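Local coordinates for protein alpha-amylase (Eisenia fetida, PDB 6M4K) that probably hydrolyses internal alpha-1,4-glucosidic bonds of starch and related polysaccharides, as a calcium-binding alpha-amylase of glycoside hydrolase family 13, at residues P14-V18 with V395-N399; W63-Y67 with H302-H308; T318-A322 with S345-R350; A401-S407 with F419-R424. One frame throughout, in Å; residues are numbered along the deposited sequence. Where two conformers were deposited one is given.

Interaction 1. Residues P14-V18 with V395-N399; sequences PGRDV and VRFHN
At the N-terminal side of the TIM barrel, the loop that runs into the first barrel strand, 19-22, is fastened to helix 389-401 by a His-carboxylate hydrogen bond between Asp17 and His398. His398 NE2 donates to Asp17 OD2 over 2.8 Å at a nearly straight angle of 167°. The oxygen receives this proton on its anti lone pair, and it sits almost in the plane of the imidazole; carboxylate and ring are only 11° from coplanar. With CG of His398 anti to the backbone N (chi1 174°), the ring leaves the helix toward the loop. Its other nitrogen, ND1, is hydrogen-bonded to the carbonyl of Leu333, so both ring nitrogens are engaged and its rotation fixed, which is consistent with a doubly protonated, positively charged histidine. Asp17 OD1 in turn is held by the hydroxyl of Tyr10.

Val18 adds an apolar lid: its CG2 lies over one ring face, 4.0 Å from the centroid of His398, while its other methyl, CG1, meets Val395 CG2 at 4.2 Å. One turn on from Val395, Asn399 acts through water. Water 1 accepts from Val18 N at 2.8 Å and donates to Asn399 OD1 at 2.7 Å, bridging loop and helix, while Asn399 ND2 is bound to the carbonyl of Asn41. Val18 and Val395 both continue onto Leu333 of helix 322-334 and Leu342 of strand 339-344, so the contact sits where the first barrel strand lies beside the last, with both helices against them.

Interaction 2. Residues W63-Y67 with H302-H308; sequences WWQRY and HDNQRGH
Trp63, on the 3-10 turn 63-66, reaches with its whole indole into the 302-308 loop, meeting His302 at one end and Arg306 at the other. Its CB packs beside the hydroxyl of Tyr346. From there CG lies between the backbone N and the carbonyl carbon (chi1 64°), and the ring is carried toward the loop. Along the pyrrole side, CD1 comes to 3.8 Å from Arg306 NE, and NE1 stands 3.4 Å from Arg306 CD; the N-H itself is spent on the carbonyl of Asp360. Arg306 CZ lies over the face of the five-membered ring, 4.6 Å from the centroid of that ring of Trp63 and 19° off its normal, a cation-pi contact. Its NH1 is anchored by the carbonyl of His302, at 2.9 Å from His302 O, and also by Gln305 OE1. At the far end of the indole, CZ2 passes the edge of the His308 ring and CZ3 abuts the edge of the imidazole at His302 CD2, 3.5 Å away. With an alanine in place of Trp63, a gap would probably open between the two loops, Arg306 would lose one of its aromatic partners, and Asp360 O its N-H donor.

Tyr67 meets the same imidazole differently. Its OH lies over one face, 3.4 Å from His302 CE1, with the rings 8° from parallel but slid apart; that hydroxyl is hydrogen-bonded to Asp101. The Trp63-Tyr67-His302 aromatic cluster is consistent with the substrate cleft of family 13 amylases, where a His-Asp pair from the conserved loop after the seventh barrel strand faces aromatic residues.

Interaction 3. Residues T318-A322 with S345-R350; sequences TFFEA and SYNWPR
Phe320 is the tightly packed centre where segment 318-322 meets 345-350. Phe319 CE1 lies over the middle of one face of its ring, and the guanidinium of Arg350 lies flat on the opposite face, centres 4.1 Å apart and planes 17° from parallel, a stack that is also a cation-pi contact. The aliphatic part of the arginine contributes as well, with Arg350 CD over the same ring face. The bend of Arg350 at chi3 (75°) folds its head back over the ring. Trp348 closes the rim in a T-shaped pair: the edge of Phe320, led by CE2, points at the face of the indole, with Phe320 CE2 3.8 Å from Trp348 CH2. Phe319 is wedged deeper, its CE2 3.6 Å from Ser345 CB and its CZ 3.9 Å from Trp348 CZ3. Asn347 OD1 approaches the edge of Phe319, the amide standing almost perpendicular to that ring, while its ND2 is bound to the carbonyl of Gly380.

The polar rim is looser. Arg350 NH1 reaches Glu321 OE2 at 3.5 Å, a salt bridge whose hydrogen bond is weak. Water 3 supplements it, accepting from Arg350 NH2 and donating to Glu321 OE2 at 2.6 Å; a second water, water 2, links Arg350 NH1 to Thr318 OG1. The other carboxylate oxygen, OE1, receives the backbone N of Thr318 at 2.9 Å, tying the glutamate to its own turn just ahead of helix 322-334. Adhesion therefore probably rests mainly on aromatic stacking, with the arginine's charge shared between a ring face, a loosely held carboxylate and water.

Interaction 4. Residues A401-S407 with F419-R424; sequences AIGNPVS and FGRGNR
Arg421 grips the backbone carbonyl of Asn404 side-on with two nitrogens: NH2 at 2.9 Å from Asn404 O and NE at 3.0 Å from the same atom. The oxygen lies exactly in the guanidinium plane, whereas seen from the carbonyl only NH2 is in plane, NE standing above it. Bends at chi2 (-73°) and chi3 (-54°) curl the arginine back to this peptide, and its NH1 goes on to the carbonyl of Ala334. Beside it the strands pair: Ser407 and Gly420 form an antiparallel hydrogen-bonded pair, Ser407 N to Gly420 O at 2.9 Å and Gly420 N to Ser407 O at 2.8 Å. Val406 and Arg421 make the adjoining non-hydrogen-bonded pair.

Ahead of the strand, Ala401 to Asn404 is a type II turn, in which Ala401 O accepts both Asn404 N and, at 3.1 Å, Asn404 ND2. The amide of Asn404 packs against the side chain of Arg424 in one of the two conformers of that arginine. Opposite Asn404, Gly422 has positive phi, and a side chain there would run into Asn404 OD1. Packing completes the contact: Ala401 CB sits 3.6 Å from Arg421 CB and covers one face of the guanidinium, and Val406 CG1 rests 4.1 Å from Phe419 CB. A leucine in place of Arg421 would probably leave the carbonyls of Asn404 and Ala334 without their donors and the turn less firmly tied to the strand.

The cation is thus met by main-chain carbonyls that tie strand 416-421 to the 401-404 turn and to the C-terminal end of helix 322-334.

How the interactions relate
The four contacts fall into two groups about the barrel. Interactions 2 and 3, centres about 13 Å apart, join loops beyond the C-terminal ends of barrel strands and touch directly: Gln305 NE2 is hydrogen-bonded to Ser345 OG, and Arg306 and Trp63 both pack on Tyr346. Interactions 1 and 4, also about 13 Å apart, lie at the other end, linked by helix 389-401, followed after a turn by strand 406-407, and by Phe397 against Arg421. Interaction 1 spans nearly the whole catalytic domain, enclosing 2 and then 3 along the chain; interaction 4 follows it. One pair probably helps to shape the cleft side, while the other packs against the barrel and joins it to the C-terminal beta domain.

Interaction 1. Residues P14-V18 with V395-N399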
# COMPACT_ATOMS: atom_id res chain seq x y z
N PRO A 14 -16.04 11.04 -7.07
CA PRO A 14 -17.09 10.02 -7.13
C PRO A 14 -16.65 8.83 -7.98
O PRO A 14 -16.02 9.00 -9.03
CB PRO A 14 -18.26 10.76 -7.78
CG PRO A 14 -18.05 12.19 -7.40
CD PRO A 14 -16.55 12.38 -7.41
N GLY A 15 -16.96 7.64 -7.51
CA GLY A 15 -16.66 6.43 -8.24
C GLY A 15 -15.22 5.95 -8.14
O GLY A 15 -14.85 5.02 -8.87
N ARG A 16 -14.41 6.56 -7.28
CA ARG A 16 -13.02 6.17 -7.11
C ARG A 16 -12.74 5.93 -5.63
O ARG A 16 -13.30 6.60 -4.76
CB ARG A 16 -12.07 7.25 -7.63
CG ARG A 16 -12.39 7.63 -9.05
CD ARG A 16 -11.43 8.65 -9.61
NE ARG A 16 -11.83 9.03 -10.96
CZ ARG A 16 -11.33 10.05 -11.65
NH1 ARG A 16 -10.38 10.81 -11.12
NH2 ARG A 16 -11.77 10.30 -12.88
N ASP A 17 -11.85 4.97 -5.35
CA ASP A 17 -11.60 4.59 -3.96
C ASP A 17 -10.21 3.98 -3.74
O ASP A 17 -9.54 4.28 -2.75
CB ASP A 17 -12.70 3.61 -3.52
CG ASP A 17 -12.70 3.34 -2.04
OD1 ASP A 17 -12.66 4.31 -1.24
OD2 ASP A 17 -12.76 2.15 -1.65
N VAL A 18 -9.77 3.10 -4.64
CA VAL A 18 -8.56 2.30 -4.42
C VAL A 18 -7.33 3.14 -4.72
O VAL A 18 -7.33 3.95 -5.66
CB VAL A 18 -8.63 1.05 -5.32
CG1 VAL A 18 -7.33 0.25 -5.25
CG2 VAL A 18 -9.80 0.18 -4.93
N VAL A 395 -10.95 -3.61 -9.64
CA VAL A 395 -11.18 -2.26 -9.12
C VAL A 395 -12.51 -1.72 -9.62
O VAL A 395 -13.29 -1.15 -8.84
CB VAL A 395 -10.00 -1.35 -9.48
CG1 VAL A 395 -10.33 0.14 -9.24
CG2 VAL A 395 -8.75 -1.78 -8.70
N ARG A 396 -12.82 -1.93 -10.90
CA ARG A 396 -14.13 -1.57 -11.41
C ARG A 396 -15.24 -2.32 -10.68
O ARG A 396 -16.25 -1.71 -10.30
CB ARG A 396 -14.20 -1.77 -12.93
CG ARG A 396 -15.54 -1.34 -13.54
CD ARG A 396 -15.47 -1.26 -15.05
NE ARG A 396 -15.21 -2.58 -15.61
CZ ARG A 396 -15.15 -2.85 -16.91
NH1 ARG A 396 -15.33 -1.89 -17.80
NH2 ARG A 396 -14.92 -4.10 -17.31
N PHE A 397 -15.07 -3.63 -10.45
CA PHE A 397 -16.03 -4.40 -9.66
C PHE A 397 -16.22 -3.75 -8.30
O PHE A 397 -17.35 -3.52 -7.86
CB PHE A 397 -15.51 -5.83 -9.51
CG PHE A 397 -16.42 -6.77 -8.73
CD1 PHE A 397 -16.52 -6.70 -7.35
CD2 PHE A 397 -17.10 -7.80 -9.39
CE1 PHE A 397 -17.32 -7.57 -6.65
CE2 PHE A 397 -17.90 -8.69 -8.70
CZ PHE A 397 -18.03 -8.58 -7.33
N HIS A 398 -15.12 -3.47 -7.61
CA HIS A 398 -15.15 -2.81 -6.31
C HIS A 398 -15.93 -1.51 -6.36
O HIS A 398 -16.75 -1.23 -5.48
CB HIS A 398 -13.69 -2.55 -5.91
CG HIS A 398 -13.51 -1.74 -4.66
ND1 HIS A 398 -13.27 -2.32 -3.43
CD2 HIS A 398 -13.46 -0.40 -4.46
CE1 HIS A 398 -13.09 -1.37 -2.53
NE2 HIS A 398 -13.22 -0.20 -3.13
N ASN A 399 -15.69 -0.70 -7.39
CA ASN A 399 -16.39 0.58 -7.51
C ASN A 399 -17.88 0.36 -7.75
O ASN A 399 -18.72 1.04 -7.14
CB ASN A 399 -15.79 1.41 -8.65
CG ASN A 399 -14.36 1.86 -8.38
OD1 ASN A 399 -13.94 1.99 -7.23
ND2 ASN A 399 -13.61 2.09 -9.45
O HOH W 1 -11.32 2.73 -6.99

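Interaction 2. Residues W63-Y67 with H302-H308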
# COMPACT_ATOMS: atom_id res chain seq x y z
N TRP A 63 17.10 0.72 -2.98
CA TRP A 63 15.82 1.39 -2.73
C TRP A 63 15.80 1.99 -1.33
O TRP A 63 15.23 3.07 -1.13
CB TRP A 63 14.64 0.42 -2.91
CG TRP A 63 14.65 -0.70 -1.95
CD1 TRP A 63 15.28 -1.90 -2.11
CD2 TRP A 63 14.05 -0.72 -0.65
NE1 TRP A 63 15.10 -2.68 -0.99
CE2 TRP A 63 14.35 -1.98 -0.08
CE3 TRP A 63 13.29 0.19 0.09
CZ2 TRP A 63 13.90 -2.35 1.19
CZ3 TRP A 63 12.86 -0.17 1.36
CH2 TRP A 63 13.16 -1.43 1.89
N TRP A 64 16.45 1.34 -0.37
CA TRP A 64 16.29 1.76 1.02
C TRP A 64 17.01 3.05 1.36
O TRP A 64 16.80 3.59 2.46
CB TRP A 64 16.62 0.63 2.00
CG TRP A 64 17.87 -0.14 1.75
CD1 TRP A 64 17.94 -1.42 1.27
CD2 TRP A 64 19.21 0.26 2.02
NE1 TRP A 64 19.24 -1.83 1.22
CE2 TRP A 64 20.05 -0.83 1.67
CE3 TRP A 64 19.79 1.42 2.54
CZ2 TRP A 64 21.43 -0.78 1.81
CZ3 TRP A 64 21.19 1.46 2.67
CH2 TRP A 64 21.98 0.36 2.31
N GLN A 65 17.85 3.59 0.47
CA GLN A 65 18.44 4.89 0.72
C GLN A 65 17.37 5.97 0.91
O GLN A 65 17.60 6.95 1.63
CB GLN A 65 19.41 5.28 -0.41
CG GLN A 65 18.71 5.70 -1.67
CD GLN A 65 19.65 5.98 -2.84
OE1 GLN A 65 20.88 5.93 -2.70
NE2 GLN A 65 19.07 6.28 -3.99
N ARG A 66 16.19 5.77 0.32
CA ARG A 66 15.13 6.77 0.42
C ARG A 66 14.46 6.79 1.78
O ARG A 66 13.72 7.75 2.06
CB ARG A 66 14.10 6.59 -0.70
CG ARG A 66 14.72 6.82 -2.07
CD ARG A 66 13.71 6.74 -3.17
NE ARG A 66 12.85 7.93 -3.23
CZ ARG A 66 12.15 8.26 -4.30
NH1 ARG A 66 12.23 7.50 -5.39
NH2 ARG A 66 11.39 9.35 -4.33
N TYR A 67 14.74 5.82 2.64
CA TYR A 67 14.21 5.80 4.00
C TYR A 67 15.21 6.34 5.02
O TYR A 67 15.02 6.15 6.22
CB TYR A 67 13.67 4.40 4.33
CG TYR A 67 12.44 4.15 3.48
CD1 TYR A 67 11.20 4.62 3.88
CD2 TYR A 67 12.53 3.52 2.25
CE1 TYR A 67 10.07 4.46 3.08
CE2 TYR A 67 11.42 3.35 1.44
CZ TYR A 67 10.19 3.82 1.87
OH TYR A 67 9.10 3.65 1.04
N HIS A 302 6.28 -2.84 -0.12
CA HIS A 302 7.64 -2.87 -0.65
C HIS A 302 8.59 -3.62 0.27
O HIS A 302 9.57 -4.21 -0.20
CB HIS A 302 8.11 -1.44 -0.93
CG HIS A 302 8.25 -0.60 0.30
ND1 HIS A 302 7.20 0.08 0.88
CD2 HIS A 302 9.34 -0.32 1.06
CE1 HIS A 302 7.63 0.72 1.94
NE2 HIS A 302 8.92 0.49 2.08
N ASP A 303 8.31 -3.62 1.57
CA ASP A 303 9.17 -4.29 2.54
C ASP A 303 8.92 -5.79 2.55
O ASP A 303 9.87 -6.58 2.46
CB ASP A 303 8.86 -3.81 3.96
CG ASP A 303 9.43 -2.46 4.27
OD1 ASP A 303 10.55 -2.15 3.82
OD2 ASP A 303 8.74 -1.71 5.00
N ASN A 304 7.66 -6.20 2.69
CA ASN A 304 7.40 -7.62 2.86
C ASN A 304 7.42 -8.40 1.56
O ASN A 304 7.58 -9.62 1.61
CB ASN A 304 6.19 -7.88 3.76
CG ASN A 304 4.86 -7.47 3.14
OD1 ASN A 304 4.74 -7.32 1.92
ND2 ASN A 304 3.83 -7.37 3.98
N GLN A 305 7.35 -7.74 0.40
CA GLN A 305 7.62 -8.49 -0.83
C GLN A 305 9.10 -8.85 -0.96
O GLN A 305 9.45 -9.66 -1.83
CB GLN A 305 7.12 -7.76 -2.10
CG GLN A 305 7.92 -6.52 -2.48
CD GLN A 305 7.50 -5.85 -3.79
OE1 GLN A 305 8.26 -5.03 -4.32
NE2 GLN A 305 6.33 -6.20 -4.33
N ARG A 306 9.96 -8.28 -0.13
CA ARG A 306 11.38 -8.60 -0.04
C ARG A 306 11.68 -9.53 1.13
O ARG A 306 12.85 -9.69 1.49
CB ARG A 306 12.22 -7.33 0.06
CG ARG A 306 12.27 -6.60 -1.27
CD ARG A 306 12.72 -5.12 -1.21
NE ARG A 306 12.84 -4.71 -2.60
CZ ARG A 306 11.82 -4.42 -3.39
NH1 ARG A 306 10.58 -4.33 -2.90
NH2 ARG A 306 12.02 -4.16 -4.67
N GLY A 307 10.65 -10.13 1.73
CA GLY A 307 10.85 -11.13 2.76
C GLY A 307 11.05 -10.59 4.15
O GLY A 307 11.42 -11.36 5.05
N HIS A 308 10.82 -9.30 4.37
CA HIS A 308 11.08 -8.68 5.67
C HIS A 308 9.91 -8.78 6.64
O HIS A 308 10.07 -8.39 7.81
CB HIS A 308 11.51 -7.22 5.47
CG HIS A 308 12.72 -7.07 4.61
ND1 HIS A 308 13.01 -5.90 3.93
CD2 HIS A 308 13.72 -7.93 4.30
CE1 HIS A 308 14.14 -6.06 3.25
NE2 HIS A 308 14.58 -7.28 3.46

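Interaction 3. Residues T318-A322 with S345-R350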
# COMPACT_ATOMS: atom_id res chain seq x y z
N THR A 318 3.02 -12.10 -3.66
CA THR A 318 3.60 -11.02 -4.44
C THR A 318 3.49 -11.39 -5.91
O THR A 318 3.03 -12.47 -6.27
CB THR A 318 5.08 -10.84 -4.11
OG1 THR A 318 5.83 -11.92 -4.69
CG2 THR A 318 5.32 -10.83 -2.62
N PHE A 319 3.95 -10.48 -6.78
CA PHE A 319 3.92 -10.75 -8.22
C PHE A 319 4.75 -11.98 -8.60
O PHE A 319 4.54 -12.53 -9.68
CB PHE A 319 4.38 -9.52 -9.02
CG PHE A 319 5.84 -9.19 -8.87
CD1 PHE A 319 6.78 -9.74 -9.73
CD2 PHE A 319 6.27 -8.30 -7.90
CE1 PHE A 319 8.12 -9.44 -9.61
CE2 PHE A 319 7.61 -7.99 -7.78
CZ PHE A 319 8.54 -8.56 -8.64
N PHE A 320 5.65 -12.44 -7.73
CA PHE A 320 6.38 -13.68 -8.00
C PHE A 320 5.47 -14.91 -7.90
O PHE A 320 5.82 -15.96 -8.44
CB PHE A 320 7.58 -13.82 -7.06
CG PHE A 320 8.77 -12.98 -7.45
CD1 PHE A 320 9.56 -13.35 -8.54
CD2 PHE A 320 9.13 -11.86 -6.73
CE1 PHE A 320 10.66 -12.59 -8.90
CE2 PHE A 320 10.23 -11.10 -7.08
CZ PHE A 320 11.00 -11.47 -8.17
N GLU A 321 4.33 -14.80 -7.22
CA GLU A 321 3.34 -15.87 -7.16
C GLU A 321 2.07 -15.34 -7.80
O GLU A 321 1.03 -15.20 -7.15
CB GLU A 321 3.09 -16.29 -5.71
CG GLU A 321 4.35 -16.74 -4.94
CD GLU A 321 5.18 -15.58 -4.39
OE1 GLU A 321 4.58 -14.56 -3.97
OE2 GLU A 321 6.43 -15.67 -4.40
N ALA A 322 2.14 -15.04 -9.10
CA ALA A 322 1.15 -14.16 -9.73
C ALA A 322 -0.26 -14.72 -9.67
O ALA A 322 -1.22 -13.97 -9.45
CB ALA A 322 1.56 -13.88 -11.18
N SER A 345 5.04 -2.73 -8.54
CA SER A 345 6.41 -3.14 -8.26
C SER A 345 7.33 -3.03 -9.47
O SER A 345 6.90 -2.89 -10.62
CB SER A 345 6.43 -4.61 -7.83
OG SER A 345 5.49 -4.85 -6.80
N TYR A 346 8.62 -3.16 -9.18
CA TYR A 346 9.61 -3.44 -10.21
C TYR A 346 10.24 -4.80 -9.96
O TYR A 346 10.27 -5.31 -8.84
CB TYR A 346 10.67 -2.34 -10.29
CG TYR A 346 11.50 -2.10 -9.03
CD1 TYR A 346 12.56 -2.94 -8.71
CD2 TYR A 346 11.26 -1.00 -8.20
CE1 TYR A 346 13.34 -2.72 -7.60
CE2 TYR A 346 12.04 -0.77 -7.08
CZ TYR A 346 13.09 -1.63 -6.78
OH TYR A 346 13.87 -1.38 -5.69
N ASN A 347 10.77 -5.39 -11.03
CA ASN A 347 11.47 -6.66 -10.95
C ASN A 347 12.90 -6.45 -10.45
O ASN A 347 13.52 -5.41 -10.68
CB ASN A 347 11.49 -7.30 -12.34
CG ASN A 347 11.67 -8.81 -12.29
OD1 ASN A 347 11.72 -9.42 -11.23
ND2 ASN A 347 11.76 -9.41 -13.47
N TRP A 348 13.42 -7.46 -9.77
CA TRP A 348 14.80 -7.44 -9.32
C TRP A 348 15.26 -8.88 -9.18
O TRP A 348 14.42 -9.79 -9.17
CB TRP A 348 14.95 -6.67 -8.00
CG TRP A 348 14.60 -7.45 -6.75
CD1 TRP A 348 15.47 -8.12 -5.92
CD2 TRP A 348 13.29 -7.64 -6.19
NE1 TRP A 348 14.78 -8.70 -4.88
CE2 TRP A 348 13.45 -8.43 -5.03
CE3 TRP A 348 12.01 -7.21 -6.55
CZ2 TRP A 348 12.37 -8.80 -4.23
CZ3 TRP A 348 10.93 -7.58 -5.75
CH2 TRP A 348 11.12 -8.37 -4.61
N PRO A 349 16.61 -9.13 -9.14
CA PRO A 349 17.07 -10.53 -9.12
C PRO A 349 16.94 -11.16 -7.74
O PRO A 349 17.93 -11.46 -7.05
CB PRO A 349 18.53 -10.40 -9.58
CG PRO A 349 18.94 -9.07 -9.04
CD PRO A 349 17.73 -8.18 -9.23
N ARG A 350 15.70 -11.36 -7.30
CA ARG A 350 15.45 -11.99 -6.01
C ARG A 350 16.20 -13.32 -5.93
O ARG A 350 16.12 -14.13 -6.86
CB ARG A 350 13.95 -12.23 -5.82
CG ARG A 350 13.57 -12.70 -4.41
CD ARG A 350 12.08 -13.02 -4.29
NE ARG A 350 11.80 -14.29 -4.94
CZ ARG A 350 10.66 -14.97 -4.82
NH1 ARG A 350 9.67 -14.49 -4.08
NH2 ARG A 350 10.52 -16.13 -5.44
O HOH W 2 8.61 -11.90 -3.35
O HOH W 3 7.98 -17.32 -5.70

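Interaction 4. Residues A401-S407 with F419-R424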
# COMPACT_ATOMS: atom_id res chain seq x y z
N ALA A 401 -19.66 -2.18 -6.84
CA ALA A 401 -20.22 -2.84 -5.67
C ALA A 401 -20.30 -1.94 -4.44
O ALA A 401 -20.89 -2.35 -3.44
CB ALA A 401 -19.36 -4.05 -5.33
N ILE A 402 -19.69 -0.75 -4.49
CA ILE A 402 -19.51 0.08 -3.30
C ILE A 402 -20.83 0.28 -2.55
O ILE A 402 -21.87 0.55 -3.15
CB ILE A 402 -18.83 1.41 -3.68
CG1 ILE A 402 -18.18 2.06 -2.46
CG2 ILE A 402 -19.80 2.36 -4.33
CD1 ILE A 402 -16.66 1.97 -2.46
N GLY A 403 -20.77 0.13 -1.24
CA GLY A 403 -21.93 0.36 -0.39
C GLY A 403 -22.89 -0.79 -0.26
O GLY A 403 -23.87 -0.68 0.49
N ASN A 404 -22.67 -1.88 -0.94
CA ASN A 404 -23.54 -3.03 -0.81
C ASN A 404 -22.95 -4.02 0.18
O ASN A 404 -21.73 -4.17 0.27
CB ASN A 404 -23.71 -3.71 -2.17
CG ASN A 404 -24.56 -2.91 -3.11
OD1 ASN A 404 -25.77 -3.12 -3.21
ND2 ASN A 404 -23.94 -1.98 -3.83
N PRO A 405 -23.79 -4.71 0.94
CA PRO A 405 -23.27 -5.72 1.87
C PRO A 405 -22.74 -6.92 1.10
O PRO A 405 -22.99 -7.09 -0.09
CB PRO A 405 -24.50 -6.10 2.68
CG PRO A 405 -25.63 -5.90 1.74
CD PRO A 405 -25.26 -4.68 0.93
N VAL A 406 -21.99 -7.75 1.82
CA VAL A 406 -21.71 -9.10 1.33
C VAL A 406 -23.00 -9.91 1.43
O VAL A 406 -23.64 -9.97 2.49
CB VAL A 406 -20.58 -9.74 2.14
CG1 VAL A 406 -20.41 -11.20 1.75
CG2 VAL A 406 -19.29 -9.00 1.90
N SER A 407 -23.38 -10.55 0.33
CA SER A 407 -24.63 -11.29 0.31
C SER A 407 -24.43 -12.59 -0.45
O SER A 407 -23.45 -12.78 -1.17
CB SER A 407 -25.77 -10.46 -0.29
OG SER A 407 -25.42 -9.98 -1.56
N PHE A 419 -19.62 -15.20 -3.47
CA PHE A 419 -20.46 -14.24 -2.78
C PHE A 419 -20.76 -13.07 -3.70
O PHE A 419 -20.07 -12.83 -4.70
CB PHE A 419 -19.82 -13.72 -1.48
CG PHE A 419 -18.50 -13.05 -1.69
CD1 PHE A 419 -17.34 -13.80 -1.70
CD2 PHE A 419 -18.42 -11.68 -1.87
CE1 PHE A 419 -16.11 -13.19 -1.90
CE2 PHE A 419 -17.20 -11.06 -2.07
CZ PHE A 419 -16.05 -11.81 -2.09
N GLY A 420 -21.82 -12.36 -3.35
CA GLY A 420 -22.22 -11.17 -4.06
C GLY A 420 -22.07 -9.92 -3.20
O GLY A 420 -21.77 -9.96 -2.01
N ARG A 421 -22.30 -8.78 -3.85
CA ARG A 421 -22.37 -7.49 -3.19
C ARG A 421 -23.72 -6.90 -3.59
O ARG A 421 -23.86 -6.33 -4.67
CB ARG A 421 -21.20 -6.60 -3.60
CG ARG A 421 -19.83 -7.18 -3.25
CD ARG A 421 -19.55 -7.11 -1.76
NE ARG A 421 -19.72 -5.76 -1.24
CZ ARG A 421 -18.84 -4.77 -1.39
NH1 ARG A 421 -17.69 -4.97 -2.03
NH2 ARG A 421 -19.12 -3.57 -0.89
N GLY A 422 -24.72 -7.09 -2.73
CA GLY A 422 -26.07 -6.66 -3.07
C GLY A 422 -26.52 -7.23 -4.39
O GLY A 422 -26.32 -8.42 -4.70
N ASN A 423 -27.13 -6.38 -5.21
CA ASN A 423 -27.53 -6.74 -6.56
C ASN A 423 -26.59 -6.18 -7.62
O ASN A 423 -26.98 -6.02 -8.78
CB ASN A 423 -28.97 -6.31 -6.83
CG ASN A 423 -29.12 -4.81 -6.88
OD1 ASN A 423 -28.23 -4.06 -6.45
ND2 ASN A 423 -30.26 -4.34 -7.38
N ARG A 424 -25.33 -5.91 -7.25
CA ARG A 424 -24.38 -5.24 -8.13
C ARG A 424 -23.31 -6.15 -8.70
O ARG A 424 -22.91 -5.97 -9.85
CB ARG A 424 -23.70 -4.10 -7.36
CG ARG A 424 -24.66 -3.03 -6.91
CD ARG A 424 -25.17 -2.23 -8.09
NE ARG A 424 -24.16 -1.28 -8.55
CZ ARG A 424 -24.33 -0.41 -9.54
NH1 ARG A 424 -25.49 -0.36 -10.19
NH2 ARG A 424 -23.35 0.41 -9.87
O HOH W 4 -18.41 -0.81 0.10
O HOH W 5 -25.52 -11.05 -4.31